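Local coordinates for protein oligoribonuclease (Colwellia psychrerythraea, PDB 6A4E) that probably degrades very short RNA chains from the 3' end as a dimeric exonuclease of the ribonuclease H-like class, at residues W10-M15 with G110-F115; G106-Q111 with D133-K138. The protein carries 1 engineered substitution. One frame throughout, in Å; residues are numbered along the deposited sequence.

Contact 1 of 2, residues W10-M15 with G110-F115; sequences WLDLEM and GQDRRF. With nucleotides of chain C.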
loop_
_atom_site.group_PDB
_atom_site.type_symbol
_atom_site.label_atom_id
_atom_site.label_comp_id
_atom_site.label_asym_id
_atom_site.label_seq_id
_atom_site.Cartn_x
_atom_site.Cartn_y
_atom_site.Cartn_z
ATOM N N TRP A 10 -7.046 4.517 11.788
ATOM C CA TRP A 10 -5.859 3.693 11.921
ATOM C C TRP A 10 -6.348 2.294 12.191
ATOM O O TRP A 10 -7.334 2.136 12.908
ATOM C CB TRP A 10 -4.957 4.202 13.055
ATOM C CG TRP A 10 -4.305 5.522 12.764
ATOM C CD1 TRP A 10 -4.875 6.762 12.851
ATOM C CD2 TRP A 10 -2.963 5.719 12.298
ATOM N NE1 TRP A 10 -3.958 7.723 12.474
ATOM C CE2 TRP A 10 -2.780 7.110 12.123
ATOM C CE3 TRP A 10 -1.895 4.848 12.010
ATOM C CZ2 TRP A 10 -1.567 7.658 11.687
ATOM C CZ3 TRP A 10 -0.679 5.395 11.582
ATOM C CH2 TRP A 10 -0.535 6.793 11.416
ATOM N N LEU A 11 -5.710 1.280 11.606
ATOM C CA LEU A 11 -6.126 -0.085 11.921
ATOM C C LEU A 11 -4.986 -1.084 11.766
ATOM O O LEU A 11 -4.013 -0.852 11.030
ATOM C CB LEU A 11 -7.325 -0.512 11.065
ATOM C CG LEU A 11 -7.220 -0.660 9.545
ATOM C CD1 LEU A 11 -6.475 -1.920 9.118
ATOM C CD2 LEU A 11 -8.615 -0.667 8.937
ATOM N N ASP A 12 -5.113 -2.192 12.481
ATOM C CA ASP A 12 -4.199 -3.301 12.302
ATOM C C ASP A 12 -5.024 -4.587 12.368
ATOM O O ASP A 12 -5.969 -4.718 13.173
ATOM C CB ASP A 12 -3.070 -3.277 13.351
ATOM C CG ASP A 12 -2.203 -4.515 13.304
ATOM O OD1 ASP A 12 -1.239 -4.590 12.496
ATOM O OD2 ASP A 12 -2.513 -5.442 14.083
ATOM N N LEU A 13 -4.673 -5.509 11.478
ATOM C CA LEU A 13 -5.304 -6.820 11.384
ATOM C C LEU A 13 -4.265 -7.850 11.812
ATOM O O LEU A 13 -3.058 -7.609 11.670
ATOM C CB LEU A 13 -5.791 -7.084 9.950
ATOM C CG LEU A 13 -7.288 -6.942 9.609
ATOM C CD1 LEU A 13 -7.853 -5.631 10.087
ATOM C CD2 LEU A 13 -7.521 -7.098 8.104
ATOM N N GLU A 14 -4.712 -8.966 12.368
ATOM C CA GLU A 14 -3.839 -10.129 12.500
ATOM C C GLU A 14 -4.486 -11.263 11.716
ATOM O O GLU A 14 -5.712 -11.395 11.716
ATOM C CB GLU A 14 -3.609 -10.509 13.963
ATOM C CG GLU A 14 -2.917 -9.420 14.796
ATOM C CD GLU A 14 -1.575 -8.985 14.206
ATOM O OE1 GLU A 14 -0.823 -9.853 13.711
ATOM O OE2 GLU A 14 -1.277 -7.772 14.222
ATOM N N MET A 15 -3.661 -12.048 11.021
ATOM C CA MET A 15 -4.145 -13.045 10.079
ATOM C C MET A 15 -3.488 -14.390 10.363
ATOM O O MET A 15 -2.611 -14.473 11.230
ATOM C CB MET A 15 -3.864 -12.608 8.636
ATOM C CG MET A 15 -4.353 -11.198 8.305
ATOM S SD MET A 15 -3.275 -9.855 8.925
ATOM C CE MET A 15 -3.318 -8.858 7.439
ATOM N N GLY A 110 -1.162 -1.813 3.175
ATOM C CA GLY A 110 -1.640 -2.452 1.954
ATOM C C GLY A 110 -1.831 -3.963 2.071
ATOM O O GLY A 110 -2.697 -4.560 1.420
ATOM N N GLN A 111 -1.015 -4.590 2.909
ATOM C CA GLN A 111 -1.203 -5.986 3.221
ATOM C C GLN A 111 -2.555 -6.189 3.908
ATOM O O GLN A 111 -3.348 -7.024 3.476
ATOM C CB GLN A 111 -0.060 -6.504 4.093
ATOM C CG GLN A 111 -0.283 -7.930 4.600
ATOM C CD GLN A 111 -0.168 -8.992 3.509
ATOM O OE1 GLN A 111 0.109 -8.696 2.331
ATOM N NE2 GLN A 111 -0.375 -10.242 3.900
ATOM N N ASP A 112 -2.824 -5.413 4.959
ATOM C CA ASP A 112 -4.121 -5.479 5.654
ATOM C C ASP A 112 -5.284 -5.246 4.699
ATOM O O ASP A 112 -6.303 -5.958 4.721
ATOM C CB ASP A 112 -4.198 -4.451 6.782
ATOM C CG ASP A 112 -3.111 -4.629 7.809
ATOM O OD1 ASP A 112 -1.930 -4.523 7.448
ATOM O OD2 ASP A 112 -3.430 -4.861 8.989
ATOM N N ARG A 113 -5.110 -4.244 3.849
ATOM C CA ARG A 113 -6.132 -3.872 2.887
ATOM C C ARG A 113 -6.525 -5.050 1.965
ATOM O O ARG A 113 -7.696 -5.184 1.595
ATOM C CB ARG A 113 -5.643 -2.668 2.074
ATOM C CG ARG A 113 -6.627 -2.149 1.058
ATOM C CD ARG A 113 -6.258 -0.742 0.583
ATOM N NE ARG A 113 -7.479 0.033 0.401
ATOM C CZ ARG A 113 -7.680 1.269 0.844
ATOM N NH1 ARG A 113 -6.723 1.923 1.481
ATOM N NH2 ARG A 113 -8.853 1.852 0.630
ATOM N N ARG A 114 -5.569 -5.914 1.616
ATOM C CA ARG A 114 -5.901 -7.112 0.827
ATOM C C ARG A 114 -6.924 -7.988 1.529
ATOM O O ARG A 114 -7.788 -8.579 0.892
ATOM C CB ARG A 114 -4.671 -7.957 0.557
ATOM C CG ARG A 114 -3.549 -7.225 -0.149
ATOM C CD ARG A 114 -2.293 -8.058 -0.081
ATOM N NE ARG A 114 -2.369 -9.231 -0.949
ATOM C CZ ARG A 114 -1.450 -10.196 -0.979
ATOM N NH1 ARG A 114 -0.397 -10.153 -0.163
ATOM N NH2 ARG A 114 -1.587 -11.215 -1.817
ATOM N N PHE A 115 -6.817 -8.072 2.852
ATOM C CA PHE A 115 -7.704 -8.925 3.626
ATOM C C PHE A 115 -9.050 -8.259 3.783
ATOM O O PHE A 115 -10.090 -8.921 3.827
ATOM C CB PHE A 115 -7.090 -9.255 5.001
ATOM C CG PHE A 115 -6.075 -10.362 4.945
ATOM C CD1 PHE A 115 -4.780 -10.104 4.531
ATOM C CD2 PHE A 115 -6.424 -11.672 5.286
ATOM C CE1 PHE A 115 -3.845 -11.126 4.470
ATOM C CE2 PHE A 115 -5.488 -12.702 5.220
ATOM C CZ PHE A 115 -4.206 -12.428 4.813
ATOM P P U C 2 2.261 -7.447 11.587
ATOM O OP1 U C 2 1.327 -6.645 12.443
ATOM O OP2 U C 2 3.675 -7.662 12.014
ATOM O "O5'" U C 2 1.609 -8.879 11.327
ATOM C "C5'" U C 2 0.433 -9.017 10.533
ATOM C "C4'" U C 2 0.261 -10.422 9.999
ATOM O "O4'" U C 2 1.221 -10.692 8.945
ATOM C "C3'" U C 2 0.477 -11.560 10.984
ATOM O "O3'" U C 2 -0.624 -11.755 11.853
ATOM C "C2'" U C 2 0.758 -12.745 10.063
ATOM O "O2'" U C 2 -0.441 -13.291 9.530
ATOM C "C1'" U C 2 1.532 -12.072 8.927
ATOM N N1 U C 2 2.998 -12.250 9.055
ATOM C C2 U C 2 3.525 -13.507 8.755
ATOM O O2 U C 2 2.838 -14.456 8.403
ATOM N N3 U C 2 4.886 -13.607 8.884
ATOM C C4 U C 2 5.750 -12.602 9.274
ATOM O O4 U C 2 6.960 -12.841 9.352
ATOM C C5 U C 2 5.126 -11.343 9.568
ATOM C C6 U C 2 3.803 -11.207 9.448
#

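Contact 2 of 2, residues G106-Q111 with D133-K138; sequences GNSIGQ and DVSTIK. With nucleotides of chain C.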
loop_
_atom_site.group_PDB
_atom_site.type_symbol
_atom_site.label_atom_id
_atom_site.label_comp_id
_atom_site.label_asym_id
_atom_site.label_seq_id
_atom_site.Cartn_x
_atom_site.Cartn_y
_atom_site.Cartn_z
ATOM N N GLY A 106 -1.549 2.914 8.840
ATOM C CA GLY A 106 -0.819 1.912 9.627
ATOM C C GLY A 106 0.510 1.504 9.007
ATOM O O GLY A 106 0.978 2.165 8.079
ATOM N N ASN A 107 1.120 0.418 9.487
ATOM C CA ASN A 107 2.411 -0.060 8.940
ATOM C C ASN A 107 2.178 -1.156 7.902
ATOM O O ASN A 107 1.536 -2.168 8.197
ATOM C CB ASN A 107 3.351 -0.583 10.058
ATOM C CG ASN A 107 4.177 0.539 10.735
ATOM O OD1 ASN A 107 3.771 1.080 11.757
ATOM N ND2 ASN A 107 5.335 0.885 10.157
ATOM N N SER A 108 2.711 -0.952 6.700
ATOM C CA SER A 108 2.468 -1.841 5.565
ATOM C C SER A 108 0.969 -2.083 5.447
ATOM O O SER A 108 0.494 -3.200 5.438
ATOM C CB SER A 108 3.252 -3.147 5.732
ATOM O OG SER A 108 4.643 -2.894 5.497
ATOM N N ILE A 109 0.204 -1.011 5.358
ATOM C CA ILE A 109 -1.219 -1.151 5.540
ATOM C C ILE A 109 -1.866 -1.803 4.301
ATOM O O ILE A 109 -2.956 -2.345 4.392
ATOM C CB ILE A 109 -1.824 0.215 5.866
ATOM C CG1 ILE A 109 -3.280 0.074 6.328
ATOM C CG2 ILE A 109 -1.627 1.162 4.683
ATOM C CD1 ILE A 109 -3.417 -0.311 7.800
ATOM N N GLY A 110 -1.162 -1.813 3.175
ATOM C CA GLY A 110 -1.640 -2.452 1.954
ATOM C C GLY A 110 -1.831 -3.963 2.071
ATOM O O GLY A 110 -2.697 -4.560 1.420
ATOM N N GLN A 111 -1.015 -4.590 2.909
ATOM C CA GLN A 111 -1.203 -5.986 3.221
ATOM C C GLN A 111 -2.555 -6.189 3.908
ATOM O O GLN A 111 -3.348 -7.024 3.476
ATOM C CB GLN A 111 -0.060 -6.504 4.093
ATOM C CG GLN A 111 -0.283 -7.930 4.600
ATOM C CD GLN A 111 -0.168 -8.992 3.509
ATOM O OE1 GLN A 111 0.109 -8.696 2.331
ATOM N NE2 GLN A 111 -0.375 -10.242 3.900
ATOM N N ASP A 133 0.817 4.776 4.569
ATOM C CA ASP A 133 1.687 3.688 5.018
ATOM C C ASP A 133 2.920 4.189 5.774
ATOM O O ASP A 133 3.895 4.696 5.166
ATOM C CB ASP A 133 2.122 2.858 3.800
ATOM C CG ASP A 133 2.888 1.599 4.169
ATOM O OD1 ASP A 133 3.264 1.408 5.353
ATOM O OD2 ASP A 133 3.137 0.796 3.244
ATOM N N VAL A 134 2.903 4.010 7.092
ATOM C CA VAL A 134 3.989 4.519 7.929
ATOM C C VAL A 134 5.322 3.890 7.548
ATOM O O VAL A 134 6.371 4.547 7.598
ATOM C CB VAL A 134 3.693 4.275 9.413
ATOM C CG1 VAL A 134 4.803 4.845 10.275
ATOM C CG2 VAL A 134 2.349 4.905 9.774
ATOM N N SER A 135 5.288 2.640 7.106
ATOM C CA SER A 135 6.511 1.982 6.608
ATOM C C SER A 135 7.118 2.644 5.375
ATOM O O SER A 135 8.287 2.430 5.095
ATOM C CB SER A 135 6.229 0.523 6.295
ATOM O OG SER A 135 5.499 -0.078 7.357
ATOM N N THR A 136 6.340 3.424 4.621
ATOM C CA THR A 136 6.914 4.204 3.499
ATOM C C THR A 136 7.940 5.196 4.056
ATOM O O THR A 136 9.032 5.380 3.519
ATOM C CB THR A 136 5.831 5.008 2.713
ATOM O OG1 THR A 136 5.114 4.137 1.838
ATOM C CG2 THR A 136 6.449 6.141 1.892
ATOM N N ILE A 137 7.579 5.837 5.157
ATOM C CA ILE A 137 8.418 6.874 5.705
ATOM C C ILE A 137 9.625 6.234 6.391
ATOM O O ILE A 137 10.740 6.764 6.321
ATOM C CB ILE A 137 7.620 7.760 6.676
ATOM C CG1 ILE A 137 6.402 8.371 5.957
ATOM C CG2 ILE A 137 8.502 8.876 7.209
ATOM C CD1 ILE A 137 5.272 8.782 6.915
ATOM N N LYS A 138 9.409 5.085 7.033
ATOM C CA LYS A 138 10.518 4.342 7.619
ATOM C C LYS A 138 11.530 3.992 6.533
ATOM O O LYS A 138 12.725 4.204 6.692
ATOM C CB LYS A 138 10.020 3.080 8.349
ATOM C CG LYS A 138 11.104 2.033 8.455
ATOM C CD LYS A 138 10.844 1.033 9.572
ATOM C CE LYS A 138 9.518 0.348 9.435
ATOM N NZ LYS A 138 8.883 0.420 10.773
ATOM P P U C 1 6.677 -3.268 8.687
ATOM O OP1 U C 1 6.645 -2.492 7.431
ATOM O OP2 U C 1 7.748 -4.279 8.815
ATOM O "O5'" U C 1 5.267 -3.980 8.781
ATOM C "C5'" U C 1 5.106 -5.308 9.247
ATOM C "C4'" U C 1 3.956 -5.954 8.526
ATOM O "O4'" U C 1 4.424 -6.421 7.244
ATOM C "C3'" U C 1 3.318 -7.173 9.175
ATOM O "O3'" U C 1 2.315 -6.796 10.115
ATOM C "C2'" U C 1 2.757 -7.961 7.976
ATOM O "O2'" U C 1 1.451 -7.518 7.628
ATOM C "C1'" U C 1 3.702 -7.560 6.839
ATOM N N1 U C 1 4.680 -8.600 6.441
ATOM C C2 U C 1 4.585 -9.006 5.122
ATOM O O2 U C 1 3.741 -8.545 4.366
ATOM N N3 U C 1 5.507 -9.945 4.728
ATOM C C4 U C 1 6.498 -10.500 5.518
ATOM O O4 U C 1 7.255 -11.337 5.023
ATOM C C5 U C 1 6.540 -10.027 6.871
ATOM C C6 U C 1 5.659 -9.100 7.278
#

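Contact 1 of 2, residues W10-M15 with G110-F115
Met15 lies across one face of the Phe115 ring. Its CG sits over the ring centre, 3.5 Å from the Phe115 centroid, in a CH-pi contact. Met15 CG is anti to its carbonyl carbon (chi1 -52°), and further bends carry CE back onto the ring, 3.5 Å from Phe115 CD1. The sulfur stands higher, with Met15 SD 4.7 Å from the Phe115 centroid, as a distant Met-aromatic contact. SD also packs against the ribose of U2 of chain C. Beside this pair, Leu13 CD2 meets Phe115 CB at 3.8 Å.

The polar link is made by Asp112. Leu13 N donates to Asp112 OD2 at 2.9 Å, and the oxygen is met nearly along its C-O axis. This ties helix 109-119 to the middle strand of the sheet, 8-15. Asp12 and Glu14 leave the strand pointing away from the helix. Even so, Asp12 OD1 comes within 4.1 Å of Asp112 OD2, with the two carboxylate planes turned 60° apart.

U2 of chain C binds at the strand end. Its O3' donates to Glu14 OE1 at 2.7 Å and accepts an almost straight bond from Met15 N at 3.2 Å (169°). His66 adds a weak bond to the same Glu14 oxygen. Asp12, Glu14 and Asp112 are consistent with the acidic residues of DEDD exonucleases, which in relatives hold the catalytic metals. The Leu13 N bond fixes the turn of the Asp112 carboxylate next to Asp12, while Asp12 and Glu14 face the nucleotide. The double grip on O3' suits an enzyme that recognises a 3' end.

Contact 2 of 2, residues G106-Q111 with D133-K138
Val134 N donates to Gly106 O at 2.8 Å, the backbone bond that joins the end of strand 104-106 to the residue just after strand 131-133. Asp133 CA adds a CH...O contact to the same oxygen.

Side-chain hydrogen bonds gather on two oxygens. Asp133 OD1 accepts from Ser108 N at 2.8 Å, which comes from above the carboxylate plane. It also takes a weak capping bond from Ser135 N at 2.9 Å, so Asp133 is the N-cap of helix 134-144. Ser135 OG accepts from Asn107 ND2 at 3.0 Å and, weakly, from Ser108 N. At the other end of the amide, Asn107 OD1 is bonded to Ser167. With an alanine in place of Asn107, Ser135 OG and Ser167 would probably be left without their amide partner, and the Ser135 hydroxyl less firmly aimed at the phosphate.

Strands 104-106 and 131-133 run parallel and are linked chiefly through helix 109-119, a beta-alpha-beta crossover of the ribonuclease H-like fold. The two strand-to-helix turns meet here.

Both serines hold RNA. Ser135 OG donates to U1 of chain C OP1 at 2.7 Å, and Ser108 OG to U1 of chain C OP1 at 2.8 Å. Each OG is anti to its own carbonyl carbon, and from there the pair converges on one phosphate oxygen.

Packing is lighter. Asn107 ND2 rests 3.8 Å from Val134 CB.

One salt bridge lies at the edge, from Lys138 NZ to Glu170.

Across the dimer interface, Thr136 bonds through its hydroxyl to Asp133 N of the second subunit.

Contacts 1 and 2 have centres about 10 Å apart and share Gly110 and Gln111 at the start of helix 109-119. They also touch directly. Leu11 O is 3.3 Å from Ile109 CD1, and Trp10 CZ3 is 3.6 Å from Val134 CG2. Together they hold successive nucleotides of one RNA. Contact 2 takes the 5' phosphate of U1 of chain C, and contact 1 takes the 3' hydroxyl end of U2 of chain C. The phosphate joining the two uridines lies at the acidic side of contact 1, with its OP1 3.3 Å from Asp12 OD1. This fits a short site that holds a dinucleotide at both ends.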